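Side-chain contacts in putative sortase (Streptococcus pneumoniae, PDB 2W1J), which probably joins pilin subunits covalently by transpeptidation, as a pilus-class sortase, in building the pneumococcal pilus fibre: residues Ala54-Met59 against His95-Ser100; Asp134-His139 against Val172-Cys177. All coordinates share one frame; numbering follows the deposited sequence. Where two conformers were deposited one is given.

Contact 1 of 2, residues Ala54-Met59 against His95-Ser100; sequences AEYARM and HLEGTS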
ATOM      1  N   ALA A  54      -8.459 -11.758   3.390  1.00 15.59           N
ATOM      2  CA  ALA A  54      -7.038 -11.955   3.634  1.00 15.09           C
ATOM      3  C   ALA A  54      -6.752 -11.849   5.125  1.00 14.91           C
ATOM      4  O   ALA A  54      -7.210 -10.915   5.780  1.00 15.70           O
ATOM      5  CB  ALA A  54      -6.225 -10.926   2.865  1.00 14.79           C
ATOM      6  N   GLU A  55      -5.998 -12.806   5.656  1.00 14.18           N
ATOM      7  CA  GLU A  55      -5.757 -12.870   7.095  1.00 14.52           C
ATOM      8  C   GLU A  55      -4.299 -12.633   7.468  1.00 14.65           C
ATOM      9  O   GLU A  55      -3.947 -12.654   8.647  1.00 15.43           O
ATOM     10  CB  GLU A  55      -6.206 -14.225   7.650  1.00 15.07           C
ATOM     11  CG  GLU A  55      -7.671 -14.556   7.389  1.00 17.96           C
ATOM     12  CD  GLU A  55      -8.128 -15.825   8.092  1.00 22.01           C
ATOM     13  OE1 GLU A  55      -8.051 -15.891   9.340  1.00 24.32           O
ATOM     14  OE2 GLU A  55      -8.583 -16.756   7.394  1.00 25.02           O
ATOM     15  N   TYR A  56      -3.454 -12.400   6.469  1.00 13.94           N
ATOM     16  CA  TYR A  56      -2.010 -12.410   6.686  1.00 14.48           C
ATOM     17  C   TYR A  56      -1.471 -11.180   7.417  1.00 14.55           C
ATOM     18  O   TYR A  56      -0.343 -11.204   7.915  1.00 16.11           O
ATOM     19  CB  TYR A  56      -1.269 -12.598   5.363  1.00 13.99           C
ATOM     20  CG  TYR A  56      -1.454 -11.455   4.397  1.00 13.76           C
ATOM     21  CD1 TYR A  56      -0.629 -10.341   4.443  1.00 15.16           C
ATOM     22  CD2 TYR A  56      -2.471 -11.479   3.454  1.00 12.44           C
ATOM     23  CE1 TYR A  56      -0.798  -9.291   3.558  1.00 13.36           C
ATOM     24  CE2 TYR A  56      -2.651 -10.434   2.567  1.00 13.03           C
ATOM     25  CZ  TYR A  56      -1.812  -9.336   2.621  1.00 12.27           C
ATOM     26  OH  TYR A  56      -2.008  -8.303   1.730  1.00 13.71           O
ATOM     27  N   ALA A  57      -2.278 -10.129   7.505  1.00 13.24           N
ATOM     28  CA  ALA A  57      -1.838  -8.870   8.104  1.00 13.39           C
ATOM     29  C   ALA A  57      -2.608  -8.501   9.367  1.00 12.39           C
ATOM     30  O   ALA A  57      -2.608  -7.340   9.779  1.00 12.19           O
ATOM     31  CB  ALA A  57      -1.937  -7.736   7.071  1.00 13.97           C
ATOM     32  N   ARG A  58      -3.249  -9.480  10.006  1.00 10.80           N
ATOM     33  CA  ARG A  58      -4.070  -9.203  11.186  1.00 10.95           C
ATOM     34  C   ARG A  58      -3.328  -8.438  12.279  1.00 10.02           C
ATOM     35  O   ARG A  58      -3.919  -7.616  12.979  1.00 10.02           O
ATOM     36  CB  ARG A  58      -4.693 -10.486  11.744  1.00 10.72           C
ATOM     37  CG  ARG A  58      -5.739 -11.118  10.830  1.00 14.02           C
ATOM     38  CD  ARG A  58      -6.401 -12.305  11.501  1.00 19.06           C
ATOM     39  NE  ARG A  58      -7.339 -11.879  12.534  1.00 23.18           N
ATOM     40  CZ  ARG A  58      -7.909 -12.696  13.413  1.00 24.01           C
ATOM     41  NH1 ARG A  58      -7.637 -13.994  13.390  1.00 25.90           N
ATOM     42  NH2 ARG A  58      -8.752 -12.213  14.316  1.00 25.88           N
ATOM     43  N   MET A  59      -2.034  -8.705  12.425  1.00 10.04           N
ATOM     44  CA  MET A  59      -1.254  -8.054  13.478  1.00 10.65           C
ATOM     45  C   MET A  59      -1.190  -6.533  13.317  1.00  9.83           C
ATOM     46  O   MET A  59      -1.020  -5.809  14.297  1.00  9.97           O
ATOM     47  CB  MET A  59       0.157  -8.652  13.583  1.00 10.92           C
ATOM     48  CG  MET A  59       1.172  -8.108  12.583  1.00 12.69           C
ATOM     49  SD  MET A  59       0.869  -8.594  10.869  1.00 12.55           S
ATOM     50  CE  MET A  59       1.563 -10.247  10.814  1.00 14.12           C
ATOM     51  N   HIS A  95      -3.407  -3.854  -0.009  1.00  5.53           N
ATOM     52  CA  HIS A  95      -2.012  -4.253   0.006  1.00  5.09           C
ATOM     53  C   HIS A  95      -1.828  -5.492  -0.871  1.00  4.70           C
ATOM     54  O   HIS A  95      -2.575  -6.468  -0.742  1.00  5.68           O
ATOM     55  CB  HIS A  95      -1.590  -4.550   1.439  1.00  5.18           C
ATOM     56  CG  HIS A  95      -0.223  -5.135   1.539  1.00  5.36           C
ATOM     57  ND1 HIS A  95      -0.001  -6.487   1.699  1.00  5.78           N
ATOM     58  CD2 HIS A  95       0.999  -4.554   1.459  1.00  6.30           C
ATOM     59  CE1 HIS A  95       1.301  -6.712   1.715  1.00  6.89           C
ATOM     60  NE2 HIS A  95       1.927  -5.558   1.567  1.00  6.16           N
ATOM     61  N   LEU A  96      -0.836  -5.455  -1.756  1.00  4.83           N
ATOM     62  CA  LEU A  96      -0.573  -6.564  -2.659  1.00  5.20           C
ATOM     63  C   LEU A  96       0.113  -7.723  -1.940  1.00  5.49           C
ATOM     64  O   LEU A  96       1.280  -7.641  -1.552  1.00  5.59           O
ATOM     65  CB  LEU A  96       0.264  -6.096  -3.848  1.00  5.18           C
ATOM     66  CG  LEU A  96       0.457  -7.068  -5.021  1.00  5.68           C
ATOM     67  CD1 LEU A  96      -0.871  -7.505  -5.621  1.00  8.66           C
ATOM     68  CD2 LEU A  96       1.332  -6.440  -6.091  1.00  6.76           C
ATOM     69  N   GLU A  97      -0.616  -8.819  -1.758  1.00  5.59           N
ATOM     70  CA  GLU A  97      -0.068  -9.965  -1.047  1.00  6.07           C
ATOM     71  C   GLU A  97       1.134 -10.525  -1.799  1.00  6.20           C
ATOM     72  O   GLU A  97       1.132 -10.585  -3.029  1.00  5.99           O
ATOM     73  CB  GLU A  97      -1.138 -11.042  -0.838  1.00  6.32           C
ATOM     74  CG  GLU A  97      -0.673 -12.186   0.061  1.00  7.56           C
ATOM     75  CD  GLU A  97      -1.793 -13.125   0.489  1.00  8.92           C
ATOM     76  OE1 GLU A  97      -2.933 -12.976  -0.005  1.00  8.85           O
ATOM     77  OE2 GLU A  97      -1.524 -14.018   1.326  1.00  9.25           O
ATOM     78  N   GLY A  98       2.172 -10.897  -1.055  1.00  5.27           N
ATOM     79  CA  GLY A  98       3.444 -11.278  -1.652  1.00  5.24           C
ATOM     80  C   GLY A  98       4.476 -10.170  -1.548  1.00  4.21           C
ATOM     81  O   GLY A  98       5.662 -10.423  -1.726  1.00  4.91           O
ATOM     82  N   THR A  99       4.033  -8.941  -1.269  1.00  4.66           N
ATOM     83  CA  THR A  99       4.954  -7.824  -1.050  1.00  4.76           C
ATOM     84  C   THR A  99       5.094  -7.544   0.448  1.00  4.25           C
ATOM     85  O   THR A  99       4.330  -8.061   1.263  1.00  4.42           O
ATOM     86  CB  THR A  99       4.549  -6.551  -1.849  1.00  4.67           C
ATOM     87  OG1 THR A  99       3.419  -5.891  -1.254  1.00  4.80           O
ATOM     88  CG2 THR A  99       4.258  -6.909  -3.307  1.00  5.43           C
ATOM     89  N   SER A 100       6.077  -6.733   0.828  1.00  3.93           N
ATOM     90  CA  SER A 100       6.340  -6.474   2.241  1.00  4.28           C
ATOM     91  C   SER A 100       5.159  -5.771   2.899  1.00  3.92           C
ATOM     92  O   SER A 100       4.511  -4.910   2.272  1.00  4.41           O
ATOM     93  CB  SER A 100       7.555  -5.558   2.387  1.00  5.02           C
ATOM     94  OG  SER A 100       8.690  -6.043   1.695  1.00  4.35           O
TER
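Tyr56 reaches from one loop into another and splits its contact between two partners: its hydroxyl ends on the buried ring of His95, while one ring face lies beneath the partly exposed side chain of Glu97. The tight part is at the hydroxyl. Tyr56 OH stands 2.7 Å from His95 ND1 in a hydrogen bond, arriving at the edge of the imidazole and in its plane. The two rings meet rim to rim, with planes 46° apart, so neither stacks on the other. The backbone N-H of Gly83 also bonds to the same oxygen, so two bonds grip this end of the phenol. The imidazole is itself anchored at its far nitrogen: His95 NE2 donates to Ser100 O at 2.8 Å, approaching from above the carbonyl plane, and this bond limits rotation of the ring.

In the sortase beta-barrel fold these are connecting loops: residues 54-59 lead toward strand 65-71, and the other segment follows the short strand 93-95. Tyr56 sits in a type I turn running from Glu55 to Arg58. In the partner segment, a type II turn from Leu96 to Thr99 has Gly98 at its positive-phi corner, and Leu96 O accepts from both Thr99 N and Thr99 OG1.

The looser side belongs to Glu97. With CG anti to the backbone N (chi1 -172°) and the chain extended beyond, its methylene passes over the tyrosine face, CG lying 4.0 Å from the Tyr56 ring centroid in a CH-pi contact displaced toward the rim. The carboxylate then continues along the CD2-CE2 side, tilted 25° to the ring, with Glu97 OE2 3.4 Å from Tyr56 CD2 and no hydrogen bond between the two side chains.

Contact 2 of 2, residues Asp134-His139 against Val172-Cys177; sequences DKFYVH and VTLLTC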
ATOM      1  N   ASP A 134       7.805  14.313  -5.366  1.00  3.92           N
ATOM      2  CA  ASP A 134       6.622  14.414  -4.527  1.00  3.80           C
ATOM      3  C   ASP A 134       6.706  13.432  -3.365  1.00  4.13           C
ATOM      4  O   ASP A 134       7.304  12.359  -3.483  1.00  4.86           O
ATOM      5  CB  ASP A 134       5.326  14.175  -5.318  1.00  4.18           C
ATOM      6  CG  ASP A 134       4.984  15.305  -6.268  1.00  5.89           C
ATOM      7  OD1 ASP A 134       5.575  16.403  -6.152  1.00  7.35           O
ATOM      8  OD2 ASP A 134       4.113  15.086  -7.134  1.00  5.64           O
ATOM      9  N   LYS A 135       6.059  13.779  -2.255  1.00  4.21           N
ATOM     10  CA  LYS A 135       6.073  12.945  -1.053  1.00  5.02           C
ATOM     11  C   LYS A 135       4.742  12.242  -0.813  1.00  4.57           C
ATOM     12  O   LYS A 135       3.671  12.731  -1.187  1.00  5.12           O
ATOM     13  CB  LYS A 135       6.471  13.778   0.175  1.00  6.15           C
ATOM     14  CG  LYS A 135       7.925  14.284   0.096  1.00  8.85           C
ATOM     15  CD  LYS A 135       8.331  15.061   1.338  1.00 12.47           C
ATOM     16  CE  LYS A 135       9.715  15.671   1.178  1.00 15.45           C
ATOM     17  NZ  LYS A 135      10.060  16.536   2.334  1.00 20.18           N
ATOM     18  N   PHE A 136       4.819  11.069  -0.195  1.00  4.41           N
ATOM     19  CA  PHE A 136       3.635  10.430   0.337  1.00  4.06           C
ATOM     20  C   PHE A 136       3.967   9.791   1.670  1.00  4.23           C
ATOM     21  O   PHE A 136       5.139   9.612   2.007  1.00  4.43           O
ATOM     22  CB  PHE A 136       2.961   9.476  -0.659  1.00  4.73           C
ATOM     23  CG  PHE A 136       3.796   8.291  -1.081  1.00  4.58           C
ATOM     24  CD1 PHE A 136       3.747   7.102  -0.366  1.00  5.15           C
ATOM     25  CD2 PHE A 136       4.560   8.343  -2.232  1.00  5.37           C
ATOM     26  CE1 PHE A 136       4.479   5.987  -0.785  1.00  4.36           C
ATOM     27  CE2 PHE A 136       5.292   7.226  -2.661  1.00  5.37           C
ATOM     28  CZ  PHE A 136       5.243   6.050  -1.938  1.00  5.11           C
ATOM     29  N   TYR A 137       2.934   9.490   2.445  1.00  4.05           N
ATOM     30  CA  TYR A 137       3.099   9.089   3.836  1.00  4.64           C
ATOM     31  C   TYR A 137       2.296   7.831   4.076  1.00  4.88           C
ATOM     32  O   TYR A 137       1.113   7.756   3.727  1.00  5.94           O
ATOM     33  CB  TYR A 137       2.666  10.220   4.784  1.00  5.04           C
ATOM     34  CG  TYR A 137       3.462  11.480   4.549  1.00  4.78           C
ATOM     35  CD1 TYR A 137       4.654  11.713   5.228  1.00  4.76           C
ATOM     36  CD2 TYR A 137       3.051  12.403   3.597  1.00  5.54           C
ATOM     37  CE1 TYR A 137       5.409  12.837   4.968  1.00  5.88           C
ATOM     38  CE2 TYR A 137       3.801  13.530   3.331  1.00  5.76           C
ATOM     39  CZ  TYR A 137       4.976  13.740   4.028  1.00  6.21           C
ATOM     40  OH  TYR A 137       5.742  14.852   3.785  1.00  7.82           O
ATOM     41  N   VAL A 138       2.946   6.837   4.657  1.00  4.82           N
ATOM     42  CA  VAL A 138       2.288   5.580   4.968  1.00  5.22           C
ATOM     43  C   VAL A 138       2.131   5.522   6.482  1.00  4.95           C
ATOM     44  O   VAL A 138       3.117   5.571   7.219  1.00  6.19           O
ATOM     45  CB  VAL A 138       3.112   4.382   4.454  1.00  5.61           C
ATOM     46  CG1 VAL A 138       2.449   3.056   4.857  1.00  8.12           C
ATOM     47  CG2 VAL A 138       3.285   4.470   2.937  1.00  7.99           C
ATOM     48  N   HIS A 139       0.884   5.469   6.938  1.00  4.97           N
ATOM     49  CA  HIS A 139       0.552   5.435   8.358  1.00  5.33           C
ATOM     50  C   HIS A 139       0.297   4.004   8.772  1.00  5.36           C
ATOM     51  O   HIS A 139      -0.489   3.307   8.126  1.00  5.91           O
ATOM     52  CB  HIS A 139      -0.738   6.219   8.618  1.00  5.28           C
ATOM     53  CG  HIS A 139      -0.661   7.677   8.279  1.00  5.17           C
ATOM     54  ND1 HIS A 139      -0.815   8.662   9.230  1.00  7.11           N
ATOM     55  CD2 HIS A 139      -0.477   8.317   7.098  1.00  6.38           C
ATOM     56  CE1 HIS A 139      -0.723   9.848   8.651  1.00  7.63           C
ATOM     57  NE2 HIS A 139      -0.518   9.668   7.358  1.00  6.69           N
ATOM     58  N   VAL A 172       8.163   1.903  -1.375  1.00  3.78           N
ATOM     59  CA  VAL A 172       6.734   1.635  -1.490  1.00  4.07           C
ATOM     60  C   VAL A 172       6.339   2.033  -2.907  1.00  3.93           C
ATOM     61  O   VAL A 172       6.701   3.119  -3.375  1.00  4.94           O
ATOM     62  CB  VAL A 172       5.901   2.426  -0.457  1.00  4.08           C
ATOM     63  CG1 VAL A 172       4.410   2.343  -0.777  1.00  4.85           C
ATOM     64  CG2 VAL A 172       6.173   1.903   0.948  1.00  5.08           C
ATOM     65  N   THR A 173       5.618   1.147  -3.588  1.00  3.71           N
ATOM     66  CA  THR A 173       5.056   1.462  -4.898  1.00  4.17           C
ATOM     67  C   THR A 173       3.542   1.552  -4.798  1.00  4.17           C
ATOM     68  O   THR A 173       2.885   0.691  -4.197  1.00  4.81           O
ATOM     69  CB  THR A 173       5.474   0.419  -5.954  1.00  4.76           C
ATOM     70  OG1 THR A 173       6.895   0.498  -6.139  1.00  5.09           O
ATOM     71  CG2 THR A 173       4.766   0.637  -7.301  1.00  6.37           C
ATOM     72  N   LEU A 174       3.007   2.621  -5.381  1.00  4.25           N
ATOM     73  CA  LEU A 174       1.577   2.831  -5.540  1.00  4.60           C
ATOM     74  C   LEU A 174       1.207   2.382  -6.951  1.00  4.39           C
ATOM     75  O   LEU A 174       1.807   2.825  -7.936  1.00  4.97           O
ATOM     76  CB  LEU A 174       1.238   4.300  -5.298  1.00  5.84           C
ATOM     77  CG  LEU A 174       1.858   4.898  -4.028  1.00  4.65           C
ATOM     78  CD1 LEU A 174       1.466   6.362  -3.918  1.00  6.15           C
ATOM     79  CD2 LEU A 174       1.407   4.141  -2.799  1.00  7.18           C
ATOM     80  N   LEU A 175       0.242   1.464  -7.018  1.00  4.84           N
ATOM     81  CA  LEU A 175      -0.091   0.737  -8.237  0.50  4.70           C
ATOM     82  C   LEU A 175      -1.534   1.012  -8.656  1.00  4.50           C
ATOM     83  O   LEU A 175      -2.446   0.864  -7.845  1.00  4.58           O
ATOM     84  CB  LEU A 175       0.079  -0.761  -7.963  0.50  4.86           C
ATOM     85  CG  LEU A 175      -0.413  -1.775  -8.993  0.50  3.95           C
ATOM     86  CD1 LEU A 175       0.368  -1.607 -10.284  0.50  5.43           C
ATOM     87  CD2 LEU A 175      -0.287  -3.202  -8.474  0.50  3.57           C
ATOM     88  N   THR A 176      -1.735   1.383  -9.922  1.00  4.33           N
ATOM     89  CA  THR A 176      -3.093   1.532 -10.448  1.00  4.84           C
ATOM     90  C   THR A 176      -3.122   1.153 -11.923  1.00  4.76           C
ATOM     91  O   THR A 176      -2.095   0.792 -12.495  1.00  5.22           O
ATOM     92  CB  THR A 176      -3.636   2.947 -10.182  1.00  5.15           C
ATOM     93  OG1 THR A 176      -5.048   2.970 -10.401  1.00  6.23           O
ATOM     94  CG2 THR A 176      -2.958   3.991 -11.064  1.00  6.59           C
ATOM     95  N   CYS A 177      -4.296   1.234 -12.536  0.50  4.64           N
ATOM     96  CA  CYS A 177      -4.409   0.950 -13.963  0.50  4.71           C
ATOM     97  C   CYS A 177      -4.181   2.204 -14.792  0.50  4.70           C
ATOM     98  O   CYS A 177      -4.410   3.321 -14.326  0.50  5.75           O
ATOM     99  CB  CYS A 177      -5.777   0.353 -14.288  0.50  5.27           C
ATOM    100  SG  CYS A 177      -6.014  -1.274 -13.565  0.50  4.13           S
TER
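Leu174 and Phe136 face each other head-on: the methyl CD1 of the leucine sits over the middle of the aromatic ring, 4.0 Å from the Phe136 centroid and only 7° off the ring normal, a well-centred CH-pi contact. Val172 meets the same ring from another quarter. Its CG1 lies 3.6 Å from Phe136 CE1, the two side chains slanting across one another, and its carbonyl oxygen comes to the ring edge in plane, Val172 O being 3.6 Å from Phe136 CZ. The phenyl takes up this place by tucking CG between the backbone N and the carbonyl carbon (chi1 63°).

Strands 135-139 and 172-177 are not sheet neighbours; they cross at 100° with axes 9.9 Å apart. No hydrogen bond links them, and apolar side chains carry most of the contact through the interior of the sortase beta-barrel. Strand 172-177 carries the sequence Thr-Leu-Leu-Thr-Cys, which fits the TLxTC signature whose cysteine is the nucleophile in sortases. Ile71 of strand 65-71 packs against both Phe136 and Leu174. A lighter touch comes from Val138, whose CG2 approaches Val172 CG2 at 4.3 Å.

In chain order contact 1 closes before contact 2 opens; their centres lie about 16 Å apart, and the nearest atoms are about 4 Å apart, without touching. Both lean on strand 65-71: Met66 meets Ala57 and His95 in contact 1, whereas Val69 meets Leu174 in contact 2. Strand 108-113 joins them too, since His109 bonds through its backbone N to Ser100 OG and through its side-chain NE2 to Thr173 OG1. The pair illustrates how one fold combines a largely polar contact between loops with an apolar contact between strands inside the barrel, the latter partly on the strand that probably carries the nucleophile.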